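Long-range contacts in Lmo0547 protein (Listeria monocytogenes, PDB 4R9N), which probably regulates transcription as a SorC-family DNA-binding protein that responds to a sugar ligand, the deposited fragment being its putative sugar-binding domain: residues L17-I21 / T44-R48; K10-F15 / A250-L254; V152-N157 / Q226-L231. One frame throughout, in Å; residues are numbered along the deposited sequence.

Overall arrangement
All three contacts lie around the part of the parallel sheet made by strands 19-23, 242-246, 217-221 and 147-151, and none is wholly buried. Contact 1 pairs edge strand 19-23 with helix 30-49 through ion pairs over a small apolar patch. Contact 2 joins the first and last helices, mostly by aliphatic packing, and the other two are nested inside the loop it closes. It touches contact 1, where Glu12 OE2 probably bonds Ala20 N, and contact 3, through Tyr252 and Lys228. Contact 3, whose centre is nearest the middle of the chain, sets a loop against helix 228-236 and combines a lysine bond to a backbone oxygen with apolar packing. Contacts 1 and 3 do not touch.

Contact 1 (L17-I21 / T44-R48); sequences LEEAI and TLSKR
The guanidinium of Arg48 meets the carboxylates of Glu18 and Glu19 along its edge, with both acceptors near its plane. Glu19 OE1 takes the straighter bond, 3.0 Å from Arg48 NH2 with an N-H...O angle of 166°, and is approached almost along its own C-O direction. Glu18 OE2 lies 3.1 Å from Arg48 NH1 and is reached from above the plane of its carboxylate; a second, weak bond comes from Arg48 NH2. The Glu18 carboxylate is turned 66° out of the guanidinium plane, and that of Glu19 rather less. Water 1, also in the guanidinium plane, bridges Arg48 NE and Glu19 OE1 as acceptor and donor, so every nitrogen of the guanidinium has a partner in this network. A bend at chi3 turns the head of Arg48 away from the line of its extended CB-CG-CD portion. In the Rossmann-like sheet, strand 19-21 belongs to an edge strand bonded to strand 242-246, and helix 44-48 runs roughly antiparallel to strand 19-21, at 148°, with the axes 11.9 Å apart. Further along, the interface becomes apolar: Ile21 CD1 and Thr44 CG2 face each other tip to tip at 3.8 Å, while Leu45 CD2 comes to the same Ile21 methyl at 4.1 Å. Leu45 also packs on Val219 and Leu221 of strand 217-221, and Thr44 OG1 bonds weakly to Glu40 O.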
ATOM      1  N   LEU A  17      -0.574  16.661  -4.052  1.00 32.79           N
ATOM      2  CA  LEU A  17      -1.579  15.757  -3.521  1.00 29.08           C
ATOM      3  C   LEU A  17      -2.994  16.302  -3.482  1.00 29.29           C
ATOM      4  O   LEU A  17      -3.254  17.495  -3.308  1.00 27.55           O
ATOM      5  CB  LEU A  17      -1.196  15.285  -2.119  1.00 29.02           C
ATOM      6  CG  LEU A  17       0.225  14.669  -2.056  1.00 30.57           C
ATOM      7  CD1 LEU A  17       0.752  14.641  -0.637  1.00 29.50           C
ATOM      8  CD2 LEU A  17       0.251  13.285  -2.681  1.00 34.21           C
ATOM      9  N   GLU A  18      -3.937  15.386  -3.559  1.00 27.20           N
ATOM     10  CA  GLU A  18      -5.327  15.679  -3.266  1.00 28.82           C
ATOM     11  C   GLU A  18      -5.479  16.037  -1.771  1.00 27.92           C
ATOM     12  O   GLU A  18      -6.189  17.021  -1.390  1.00 27.45           O
ATOM     13  CB  GLU A  18      -6.165  14.457  -3.672  1.00 31.86           C
ATOM     14  CG  GLU A  18      -7.651  14.529  -3.393  1.00 39.07           C
ATOM     15  CD  GLU A  18      -8.361  13.210  -3.707  1.00 45.82           C
ATOM     16  OE1 GLU A  18      -7.811  12.381  -4.471  1.00 54.85           O
ATOM     17  OE2 GLU A  18      -9.457  12.981  -3.158  1.00 44.55           O
ATOM     18  N   GLU A  19      -4.837  15.269  -0.907  1.00 25.17           N
ATOM     19  CA  GLU A  19      -4.894  15.512   0.517  1.00 24.72           C
ATOM     20  C   GLU A  19      -3.726  14.918   1.276  1.00 23.92           C
ATOM     21  O   GLU A  19      -3.241  13.832   0.949  1.00 23.30           O
ATOM     22  CB  GLU A  19      -6.205  14.980   1.127  1.00 27.75           C
ATOM     23  CG  GLU A  19      -6.350  15.384   2.602  1.00 29.45           C
ATOM     24  CD  GLU A  19      -7.612  14.886   3.292  1.00 36.15           C
ATOM     25  OE1 GLU A  19      -8.329  14.018   2.728  1.00 39.36           O
ATOM     26  OE2 GLU A  19      -7.924  15.386   4.427  1.00 34.51           O
ATOM     27  N   ALA A  20      -3.286  15.607   2.311  1.00 22.43           N
ATOM     28  CA  ALA A  20      -2.304  15.083   3.254  1.00 23.22           C
ATOM     29  C   ALA A  20      -2.907  15.114   4.646  1.00 25.24           C
ATOM     30  O   ALA A  20      -3.440  16.152   5.069  1.00 29.20           O
ATOM     31  CB  ALA A  20      -0.979  15.845   3.150  1.00 23.19           C
ATOM     32  N   ILE A  21      -2.902  13.973   5.329  1.00 21.80           N
ATOM     33  CA  ILE A  21      -3.355  13.896   6.686  1.00 25.19           C
ATOM     34  C   ILE A  21      -2.147  13.691   7.606  1.00 26.05           C
ATOM     35  O   ILE A  21      -1.402  12.698   7.447  1.00 24.81           O
ATOM     36  CB  ILE A  21      -4.310  12.710   6.832  1.00 26.16           C
ATOM     37  CG1 ILE A  21      -5.537  12.928   5.933  1.00 28.87           C
ATOM     38  CG2 ILE A  21      -4.649  12.554   8.308  1.00 26.83           C
ATOM     39  CD1 ILE A  21      -6.185  11.627   5.451  1.00 30.30           C
ATOM     40  N   THR A  44      -9.970   8.618  10.206  1.00 18.95           N
ATOM     41  CA  THR A  44     -10.168   9.543   9.141  1.00 20.75           C
ATOM     42  C   THR A  44     -10.557   8.908   7.830  1.00 19.16           C
ATOM     43  O   THR A  44     -11.483   9.403   7.130  1.00 19.83           O
ATOM     44  CB  THR A  44      -8.945  10.400   8.921  1.00 24.36           C
ATOM     45  OG1 THR A  44      -8.733  11.164  10.104  1.00 30.57           O
ATOM     46  CG2 THR A  44      -9.181  11.353   7.750  1.00 26.67           C
ATOM     47  N   LEU A  45      -9.917   7.784   7.490  1.00 17.78           N
ATOM     48  CA  LEU A  45     -10.227   7.134   6.240  1.00 18.64           C
ATOM     49  C   LEU A  45     -11.574   6.417   6.210  1.00 19.07           C
ATOM     50  O   LEU A  45     -12.153   6.318   5.124  1.00 17.39           O
ATOM     51  CB  LEU A  45      -9.114   6.205   5.789  1.00 19.10           C
ATOM     52  CG  LEU A  45      -7.726   6.857   5.547  1.00 20.67           C
ATOM     53  CD1 LEU A  45      -6.728   5.757   5.197  1.00 21.00           C
ATOM     54  CD2 LEU A  45      -7.680   7.921   4.449  1.00 22.21           C
ATOM     55  N   SER A  46     -12.110   6.028   7.372  1.00 18.59           N
ATOM     56  CA  SER A  46     -13.453   5.409   7.423  1.00 19.00           C
ATOM     57  C   SER A  46     -14.456   6.369   6.806  1.00 21.01           C
ATOM     58  O   SER A  46     -15.378   5.962   6.089  1.00 20.65           O
ATOM     59  CB  SER A  46     -13.874   5.049   8.864  1.00 21.78           C
ATOM     60  OG  SER A  46     -13.903   6.221   9.630  1.00 25.61           O
ATOM     61  N   LYS A  47     -14.232   7.658   6.985  1.00 20.39           N
ATOM     62  CA  LYS A  47     -15.139   8.676   6.420  1.00 23.36           C
ATOM     63  C   LYS A  47     -15.141   8.783   4.873  1.00 24.39           C
ATOM     64  O   LYS A  47     -16.161   8.978   4.258  1.00 25.47           O
ATOM     65  CB  LYS A  47     -14.811  10.054   6.996  1.00 27.46           C
ATOM     66  CG  LYS A  47     -15.528  10.366   8.297  1.00 35.39           C
ATOM     67  CD  LYS A  47     -14.751  10.014   9.512  1.00 38.38           C
ATOM     68  CE  LYS A  47     -15.011  11.020  10.661  1.00 37.37           C
ATOM     69  NZ  LYS A  47     -16.303  10.705  11.328  1.00 37.38           N
ATOM     70  N   ARG A  48     -13.983   8.611   4.270  1.00 21.14           N
ATOM     71  CA  ARG A  48     -13.819   8.577   2.858  1.00 23.43           C
ATOM     72  C   ARG A  48     -14.376   7.273   2.294  1.00 21.63           C
ATOM     73  O   ARG A  48     -15.085   7.240   1.224  1.00 20.26           O
ATOM     74  CB  ARG A  48     -12.326   8.662   2.578  1.00 23.85           C
ATOM     75  CG  ARG A  48     -11.928   9.092   1.234  1.00 31.18           C
ATOM     76  CD  ARG A  48     -10.419   9.228   1.173  1.00 32.59           C
ATOM     77  NE  ARG A  48      -9.976  10.607   1.209  1.00 31.08           N
ATOM     78  CZ  ARG A  48      -9.925  11.391   0.144  1.00 31.94           C
ATOM     79  NH1 ARG A  48     -10.349  10.938  -1.046  1.00 31.55           N
ATOM     80  NH2 ARG A  48      -9.453  12.628   0.274  1.00 33.50           N
TER
HETATM   81  O   HOH W   1      -9.541  11.481   3.655  1.00 37.45           O

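Contact 2 (K10-F15 / A250-L254)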
ATOM      1  N   LYS A  10       1.546  22.412   3.055  1.00 30.99           N
ATOM      2  CA  LYS A  10       2.870  22.407   2.471  1.00 32.47           C
ATOM      3  C   LYS A  10       3.117  21.143   1.678  1.00 29.34           C
ATOM      4  O   LYS A  10       3.664  21.188   0.620  1.00 28.16           O
ATOM      5  CB  LYS A  10       3.929  22.580   3.548  1.00 34.92           C
ATOM      6  CG  LYS A  10       4.113  24.044   3.913  1.00 37.58           C
ATOM      7  CD  LYS A  10       4.872  24.200   5.200  1.00 42.08           C
ATOM      8  CE  LYS A  10       4.750  25.626   5.726  1.00 44.60           C
ATOM      9  NZ  LYS A  10       5.852  25.876   6.678  1.00 48.63           N
ATOM     10  N   LEU A  11       2.712  20.005   2.224  1.00 27.34           N
ATOM     11  CA  LEU A  11       2.856  18.724   1.538  1.00 25.64           C
ATOM     12  C   LEU A  11       2.001  18.635   0.273  1.00 24.93           C
ATOM     13  O   LEU A  11       2.442  18.095  -0.744  1.00 26.90           O
ATOM     14  CB  LEU A  11       2.469  17.581   2.479  1.00 25.92           C
ATOM     15  CG  LEU A  11       3.436  17.305   3.611  1.00 27.67           C
ATOM     16  CD1 LEU A  11       2.761  16.546   4.720  1.00 28.55           C
ATOM     17  CD2 LEU A  11       4.636  16.525   3.087  1.00 30.04           C
ATOM     18  N   GLU A  12       0.793  19.167   0.325  1.00 25.04           N
ATOM     19  CA  GLU A  12      -0.079  19.130  -0.833  1.00 26.82           C
ATOM     20  C   GLU A  12       0.513  19.938  -1.988  1.00 28.85           C
ATOM     21  O   GLU A  12       0.507  19.482  -3.148  1.00 30.91           O
ATOM     22  CB  GLU A  12      -1.486  19.612  -0.486  1.00 27.95           C
ATOM     23  CG  GLU A  12      -2.190  18.661   0.473  1.00 26.94           C
ATOM     24  CD  GLU A  12      -3.307  19.248   1.312  1.00 31.96           C
ATOM     25  OE1 GLU A  12      -3.560  20.462   1.188  1.00 33.04           O
ATOM     26  OE2 GLU A  12      -3.921  18.478   2.136  1.00 27.34           O
ATOM     27  N   GLU A  13       1.074  21.091  -1.660  1.00 31.82           N
ATOM     28  CA  GLU A  13       1.688  21.979  -2.643  0.60 32.99           C
ATOM     29  C   GLU A  13       2.959  21.345  -3.199  1.00 32.61           C
ATOM     30  O   GLU A  13       3.199  21.337  -4.391  1.00 33.71           O
ATOM     31  CB  GLU A  13       1.994  23.356  -1.992  0.60 38.34           C
ATOM     32  CG  GLU A  13       0.757  24.095  -1.496  0.60 39.49           C
ATOM     33  CD  GLU A  13       0.993  25.231  -0.472  0.60 46.43           C
ATOM     34  OE1 GLU A  13       2.144  25.555  -0.076  0.60 50.29           O
ATOM     35  OE2 GLU A  13      -0.021  25.816  -0.032  0.60 47.81           O
ATOM     36  N   LYS A  14       3.806  20.823  -2.311  1.00 30.71           N
ATOM     37  CA  LYS A  14       5.031  20.226  -2.752  1.00 30.78           C
ATOM     38  C   LYS A  14       4.794  19.076  -3.738  1.00 31.12           C
ATOM     39  O   LYS A  14       5.360  19.045  -4.839  1.00 30.67           O
ATOM     40  CB  LYS A  14       5.908  19.780  -1.553  1.00 31.92           C
ATOM     41  CG  LYS A  14       7.244  19.149  -1.912  1.00 33.12           C
ATOM     42  CD  LYS A  14       8.162  19.036  -0.698  1.00 34.68           C
ATOM     43  CE  LYS A  14       9.422  18.270  -0.972  1.00 34.21           C
ATOM     44  NZ  LYS A  14      10.515  19.133  -1.390  1.00 37.85           N
ATOM     45  N   PHE A  15       3.984  18.113  -3.336  1.00 29.35           N
ATOM     46  CA  PHE A  15       3.842  16.887  -4.128  1.00 30.84           C
ATOM     47  C   PHE A  15       2.631  16.873  -5.052  1.00 32.80           C
ATOM     48  O   PHE A  15       2.442  15.920  -5.774  1.00 35.13           O
ATOM     49  CB  PHE A  15       3.823  15.706  -3.194  1.00 27.62           C
ATOM     50  CG  PHE A  15       5.094  15.557  -2.421  1.00 27.55           C
ATOM     51  CD1 PHE A  15       6.252  15.282  -3.071  1.00 28.38           C
ATOM     52  CD2 PHE A  15       5.120  15.703  -1.050  1.00 29.34           C
ATOM     53  CE1 PHE A  15       7.436  15.152  -2.392  1.00 30.59           C
ATOM     54  CE2 PHE A  15       6.304  15.599  -0.364  1.00 31.21           C
ATOM     55  CZ  PHE A  15       7.467  15.294  -1.038  1.00 29.76           C
ATOM     56  N   ALA A 250       6.598  14.105   8.008  1.00 29.61           N
ATOM     57  CA  ALA A 250       6.331  15.276   7.171  1.00 29.43           C
ATOM     58  C   ALA A 250       7.509  16.287   7.181  1.00 32.72           C
ATOM     59  O   ALA A 250       7.893  16.812   6.124  1.00 32.74           O
ATOM     60  CB  ALA A 250       5.051  15.925   7.579  1.00 29.76           C
ATOM     61  N   GLU A 251       8.088  16.533   8.344  1.00 35.42           N
ATOM     62  CA  GLU A 251       9.182  17.509   8.460  1.00 39.24           C
ATOM     63  C   GLU A 251      10.370  17.056   7.650  1.00 41.39           C
ATOM     64  O   GLU A 251      11.029  17.851   6.969  1.00 40.67           O
ATOM     65  CB  GLU A 251       9.567  17.726   9.928  1.00 45.28           C
ATOM     66  CG  GLU A 251       8.521  18.538  10.695  1.00 48.58           C
ATOM     67  CD  GLU A 251       8.556  18.352  12.215  1.00 56.97           C
ATOM     68  OE1 GLU A 251       9.458  17.657  12.739  1.00 64.61           O
ATOM     69  OE2 GLU A 251       7.666  18.908  12.908  1.00 61.80           O
ATOM     70  N   TYR A 252      10.607  15.759   7.709  1.00 39.55           N
ATOM     71  CA  TYR A 252      11.734  15.145   7.105  1.00 42.93           C
ATOM     72  C   TYR A 252      11.601  15.111   5.591  1.00 41.83           C
ATOM     73  O   TYR A 252      12.601  15.171   4.896  1.00 43.69           O
ATOM     74  CB  TYR A 252      11.866  13.721   7.672  1.00 47.00           C
ATOM     75  CG  TYR A 252      13.172  13.049   7.384  1.00 54.67           C
ATOM     76  CD1 TYR A 252      14.386  13.755   7.453  1.00 58.23           C
ATOM     77  CD2 TYR A 252      13.219  11.697   7.065  1.00 56.25           C
ATOM     78  CE1 TYR A 252      15.598  13.130   7.185  1.00 60.35           C
ATOM     79  CE2 TYR A 252      14.427  11.061   6.789  1.00 61.37           C
ATOM     80  CZ  TYR A 252      15.613  11.774   6.863  1.00 61.65           C
ATOM     81  OH  TYR A 252      16.794  11.127   6.599  1.00 65.08           O
ATOM     82  N   ILE A 253      10.390  14.970   5.065  1.00 38.61           N
ATOM     83  CA  ILE A 253      10.236  14.948   3.620  1.00 38.38           C
ATOM     84  C   ILE A 253       9.927  16.314   3.011  1.00 40.33           C
ATOM     85  O   ILE A 253       9.942  16.441   1.800  1.00 42.71           O
ATOM     86  CB  ILE A 253       9.216  13.895   3.126  1.00 36.71           C
ATOM     87  CG1 ILE A 253       7.784  14.210   3.542  1.00 37.79           C
ATOM     88  CG2 ILE A 253       9.618  12.510   3.607  1.00 37.18           C
ATOM     89  CD1 ILE A 253       6.764  13.284   2.877  1.00 35.43           C
ATOM     90  N   LEU A 254       9.664  17.330   3.814  1.00 43.61           N
ATOM     91  CA  LEU A 254       9.380  18.651   3.242  1.00 47.69           C
ATOM     92  C   LEU A 254      10.672  19.326   2.808  1.00 52.16           C
ATOM     93  O   LEU A 254      10.802  19.740   1.649  1.00 54.65           O
ATOM     94  CB  LEU A 254       8.601  19.545   4.206  1.00 47.38           C
ATOM     95  CG  LEU A 254       7.119  19.219   4.015  1.00 49.72           C
ATOM     96  CD1 LEU A 254       6.301  19.693   5.211  1.00 51.16           C
ATOM     97  CD2 LEU A 254       6.573  19.788   2.698  1.00 50.06           C
ATOM     98  OXT LEU A 254      11.592  19.417   3.609  1.00 55.93           O
TER
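Leu11 and Leu254 bring the two backbones closest, with their CA atoms 6.7 Å apart, where the helical segment 10-15 passes the last turn of helix 247-253 and the chain terminus. Both segments are at the C-terminal ends of their helices. Within the first, Lys14 N and Phe15 N bond to the carbonyls of Lys10 and Leu11; in the second, Leu254 N bonds weakly to Ala250 O, as does Ile253 N, only three residues away. Leu11 reaches three residues of the other segment. Its CD1 rests on Ala250 CB at 3.7 Å, while its CD2 meets Leu254 CG at 3.8 Å and also touches Ile253 CD1. The Leu11 and Leu254 side chains cross at about a right angle, and Leu254 CD2 extends to the aliphatic part of Lys14. This is helix-to-helix packing beside the edge of the parallel sheet: Leu11 also covers Ala20 and Val22 of strand 19-23, and Ala250 and Ile253 lie on Ile245 of the neighbouring strand 242-246. Ile253 places CG1 between its backbone N and carbonyl carbon (chi1 67°), which directs CD1 at both Leu11 and Phe15 CE2, the latter 4.0 Å away. The Phe15 ring has Lys14 CG over the centre of one face, 3.8 Å above its plane, and Leu11 CD2 at its edge. Lys14 is extended until a bend at chi4 (92°) turns its amino group to the C-terminal carboxylate, where NZ donates to Leu254 O at 3.1 Å, tilted 24° from the carboxylate plane.

Contact 3 (V152-N157 / Q226-L231); sequences VSSPYN and QKKEAL
Val152 and Lys227 supply the hydrogen bond that crosses this contact: Lys227 NZ donates to Val152 O over 3.0 Å, with a C=O...N angle of 162°. The lysine chain is extended beyond CG, and its CD also passes the same oxygen, at 3.3 Å, so the methylenes lie alongside the loop as the amino group arrives. The side chain of Val152 makes the apolar contact. With CG1 anti to the backbone N (chi1 -178°), that methyl packs on Ala230 CB at 3.9 Å, and CG2 meets Leu231 CD1 at 4.2 Å, the valine and leucine side chains crossing nearly at right angles. Ala230 CB further touches the backbone oxygen of Ser153, 3.6 Å away. Water carries the next link, accepting from Ser154 OG and donating to Glu229 OE1. A weak bond from Tyr156 N to the same serine oxygen links the loop within itself. At the outer end, the side-chain amides of Gln226 and Asn157 approach from opposite directions, planes 60° apart; Asn157 is poorly ordered. The loop follows strand 147-151 in the parallel sheet, and Ser153 has a backbone bond to Asp183. Direct bonding and packing thus hold the beginning of the loop to the start of helix 228-236, whereas the link from Ser154 to Glu229 passes through water and the Asn157 end is poorly ordered, which suggests a less rigid attachment there.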
ATOM      1  N   VAL A 152       4.056   1.845   1.695  1.00 20.52           N
ATOM      2  CA  VAL A 152       5.230   2.081   0.876  1.00 23.27           C
ATOM      3  C   VAL A 152       6.396   1.489   1.679  1.00 24.02           C
ATOM      4  O   VAL A 152       6.515   1.718   2.890  1.00 23.30           O
ATOM      5  CB  VAL A 152       5.509   3.574   0.594  1.00 24.50           C
ATOM      6  CG1 VAL A 152       6.744   3.725  -0.307  1.00 27.65           C
ATOM      7  CG2 VAL A 152       4.316   4.234  -0.025  1.00 26.87           C
ATOM      8  N   SER A 153       7.243   0.696   1.048  1.00 23.71           N
ATOM      9  CA  SER A 153       8.335   0.105   1.810  1.00 26.57           C
ATOM     10  C   SER A 153       9.652   0.209   1.072  1.00 26.80           C
ATOM     11  O   SER A 153       9.712   0.655  -0.057  1.00 23.15           O
ATOM     12  CB  SER A 153       7.997  -1.351   2.142  1.00 31.40           C
ATOM     13  OG  SER A 153       8.992  -1.849   3.042  1.00 41.06           O
ATOM     14  N   SER A 154      10.720  -0.152   1.767  1.00 28.03           N
ATOM     15  CA  SER A 154      12.055  -0.133   1.202  1.00 29.76           C
ATOM     16  C   SER A 154      12.500  -1.553   1.415  1.00 28.94           C
ATOM     17  O   SER A 154      12.363  -2.044   2.526  1.00 32.00           O
ATOM     18  CB  SER A 154      12.952   0.837   1.971  1.00 34.03           C
ATOM     19  OG  SER A 154      14.316   0.623   1.645  1.00 35.22           O
ATOM     20  N   PRO A 155      13.053  -2.211   0.377  1.00 27.76           N
ATOM     21  CA  PRO A 155      13.489  -3.572   0.557  1.00 30.75           C
ATOM     22  C   PRO A 155      14.777  -3.720   1.365  1.00 31.98           C
ATOM     23  O   PRO A 155      15.194  -4.825   1.539  1.00 35.42           O
ATOM     24  CB  PRO A 155      13.778  -4.033  -0.869  1.00 30.55           C
ATOM     25  CG  PRO A 155      14.257  -2.803  -1.560  1.00 29.03           C
ATOM     26  CD  PRO A 155      13.366  -1.724  -0.979  1.00 28.76           C
ATOM     27  N   TYR A 156      15.372  -2.632   1.847  1.00 31.76           N
ATOM     28  CA  TYR A 156      16.724  -2.663   2.407  1.00 33.21           C
ATOM     29  C   TYR A 156      16.715  -2.563   3.932  1.00 40.09           C
ATOM     30  O   TYR A 156      15.673  -2.395   4.549  1.00 36.21           O
ATOM     31  CB  TYR A 156      17.544  -1.517   1.820  1.00 31.52           C
ATOM     32  CG  TYR A 156      17.583  -1.503   0.317  1.00 29.83           C
ATOM     33  CD1 TYR A 156      17.980  -2.666  -0.415  1.00 29.45           C
ATOM     34  CD2 TYR A 156      17.162  -0.381  -0.402  1.00 28.95           C
ATOM     35  CE1 TYR A 156      17.982  -2.668  -1.815  1.00 27.63           C
ATOM     36  CE2 TYR A 156      17.177  -0.378  -1.809  1.00 28.14           C
ATOM     37  CZ  TYR A 156      17.603  -1.532  -2.512  1.00 28.34           C
ATOM     38  OH  TYR A 156      17.596  -1.532  -3.910  1.00 25.94           O
ATOM     39  N   ASN A 157      17.889  -2.672   4.538  1.00 46.33           N
ATOM     40  CA  ASN A 157      18.002  -2.631   6.018  1.00 59.02           C
ATOM     41  C   ASN A 157      16.928  -3.450   6.769  1.00 59.89           C
ATOM     42  O   ASN A 157      16.138  -2.905   7.541  1.00 60.13           O
ATOM     43  CB  ASN A 157      18.089  -1.178   6.583  1.00 64.01           C
ATOM     44  CG  ASN A 157      17.711  -0.102   5.573  1.00 65.24           C
ATOM     45  OD1 ASN A 157      18.576   0.421   4.861  1.00 70.36           O
ATOM     46  ND2 ASN A 157      16.425   0.260   5.528  1.00 64.02           N
ATOM     47  N   GLN A 226      13.630   5.770   7.516  1.00 40.13           N
ATOM     48  CA  GLN A 226      14.277   4.918   6.508  0.70 41.23           C
ATOM     49  C   GLN A 226      13.448   4.818   5.220  1.00 40.10           C
ATOM     50  O   GLN A 226      13.958   4.444   4.164  1.00 43.12           O
ATOM     51  CB  GLN A 226      14.520   3.491   7.057  0.70 42.54           C
ATOM     52  CG  GLN A 226      15.694   3.364   8.038  0.70 47.19           C
ATOM     53  CD  GLN A 226      15.933   1.934   8.533  0.70 49.05           C
ATOM     54  OE1 GLN A 226      15.265   0.988   8.110  0.70 49.78           O
ATOM     55  NE2 GLN A 226      16.895   1.775   9.434  0.70 51.37           N
ATOM     56  N   LYS A 227      12.141   5.090   5.292  1.00 33.31           N
ATOM     57  CA  LYS A 227      11.322   5.034   4.064  1.00 32.74           C
ATOM     58  C   LYS A 227      11.222   6.357   3.273  1.00 30.12           C
ATOM     59  O   LYS A 227      10.524   6.425   2.276  1.00 28.38           O
ATOM     60  CB  LYS A 227       9.937   4.549   4.401  1.00 34.66           C
ATOM     61  CG  LYS A 227       9.878   3.212   5.096  1.00 36.71           C
ATOM     62  CD  LYS A 227       8.412   2.888   5.269  1.00 40.53           C
ATOM     63  CE  LYS A 227       8.165   1.665   6.142  1.00 41.26           C
ATOM     64  NZ  LYS A 227       6.715   1.332   5.905  1.00 42.97           N
ATOM     65  N   LYS A 228      11.938   7.394   3.689  1.00 30.61           N
ATOM     66  CA  LYS A 228      11.892   8.678   2.999  1.00 30.40           C
ATOM     67  C   LYS A 228      12.154   8.602   1.522  1.00 29.59           C
ATOM     68  O   LYS A 228      11.374   9.119   0.708  1.00 30.21           O
ATOM     69  CB  LYS A 228      12.877   9.681   3.641  1.00 35.07           C
ATOM     70  CG  LYS A 228      13.045  10.997   2.887  1.00 36.63           C
ATOM     71  CD  LYS A 228      13.910  11.950   3.728  1.00 40.83           C
ATOM     72  CE  LYS A 228      14.484  13.104   2.957  1.00 43.92           C
ATOM     73  NZ  LYS A 228      15.121  14.089   3.920  1.00 49.06           N
ATOM     74  N   GLU A 229      13.268   7.977   1.138  1.00 28.25           N
ATOM     75  CA  GLU A 229      13.606   7.889  -0.263  1.00 28.70           C
ATOM     76  C   GLU A 229      12.508   7.191  -1.075  1.00 26.30           C
ATOM     77  O   GLU A 229      12.093   7.653  -2.160  1.00 26.75           O
ATOM     78  CB  GLU A 229      14.972   7.195  -0.393  1.00 32.07           C
ATOM     79  CG  GLU A 229      15.429   6.933  -1.804  1.00 36.80           C
ATOM     80  CD  GLU A 229      16.821   6.247  -1.878  1.00 41.07           C
ATOM     81  OE1 GLU A 229      17.072   5.176  -1.244  1.00 48.45           O
ATOM     82  OE2 GLU A 229      17.647   6.771  -2.615  1.00 42.52           O
ATOM     83  N   ALA A 230      12.021   6.077  -0.557  1.00 25.31           N
ATOM     84  CA  ALA A 230      10.945   5.333  -1.220  1.00 22.58           C
ATOM     85  C   ALA A 230       9.688   6.179  -1.363  1.00 22.10           C
ATOM     86  O   ALA A 230       9.063   6.225  -2.391  1.00 20.90           O
ATOM     87  CB  ALA A 230      10.616   4.099  -0.410  1.00 22.06           C
ATOM     88  N   LEU A 231       9.305   6.820  -0.283  1.00 21.53           N
ATOM     89  CA  LEU A 231       8.089   7.658  -0.298  1.00 22.54           C
ATOM     90  C   LEU A 231       8.170   8.852  -1.218  1.00 22.60           C
ATOM     91  O   LEU A 231       7.234   9.185  -2.028  1.00 21.21           O
ATOM     92  CB  LEU A 231       7.809   8.073   1.132  1.00 21.76           C
ATOM     93  CG  LEU A 231       6.577   8.907   1.362  1.00 23.37           C
ATOM     94  CD1 LEU A 231       5.355   8.191   0.828  1.00 23.30           C
ATOM     95  CD2 LEU A 231       6.456   9.121   2.856  1.00 24.26           C
TER
HETATM   96  O   HOH W   2      15.100   2.978  -0.256  1.00 33.67           O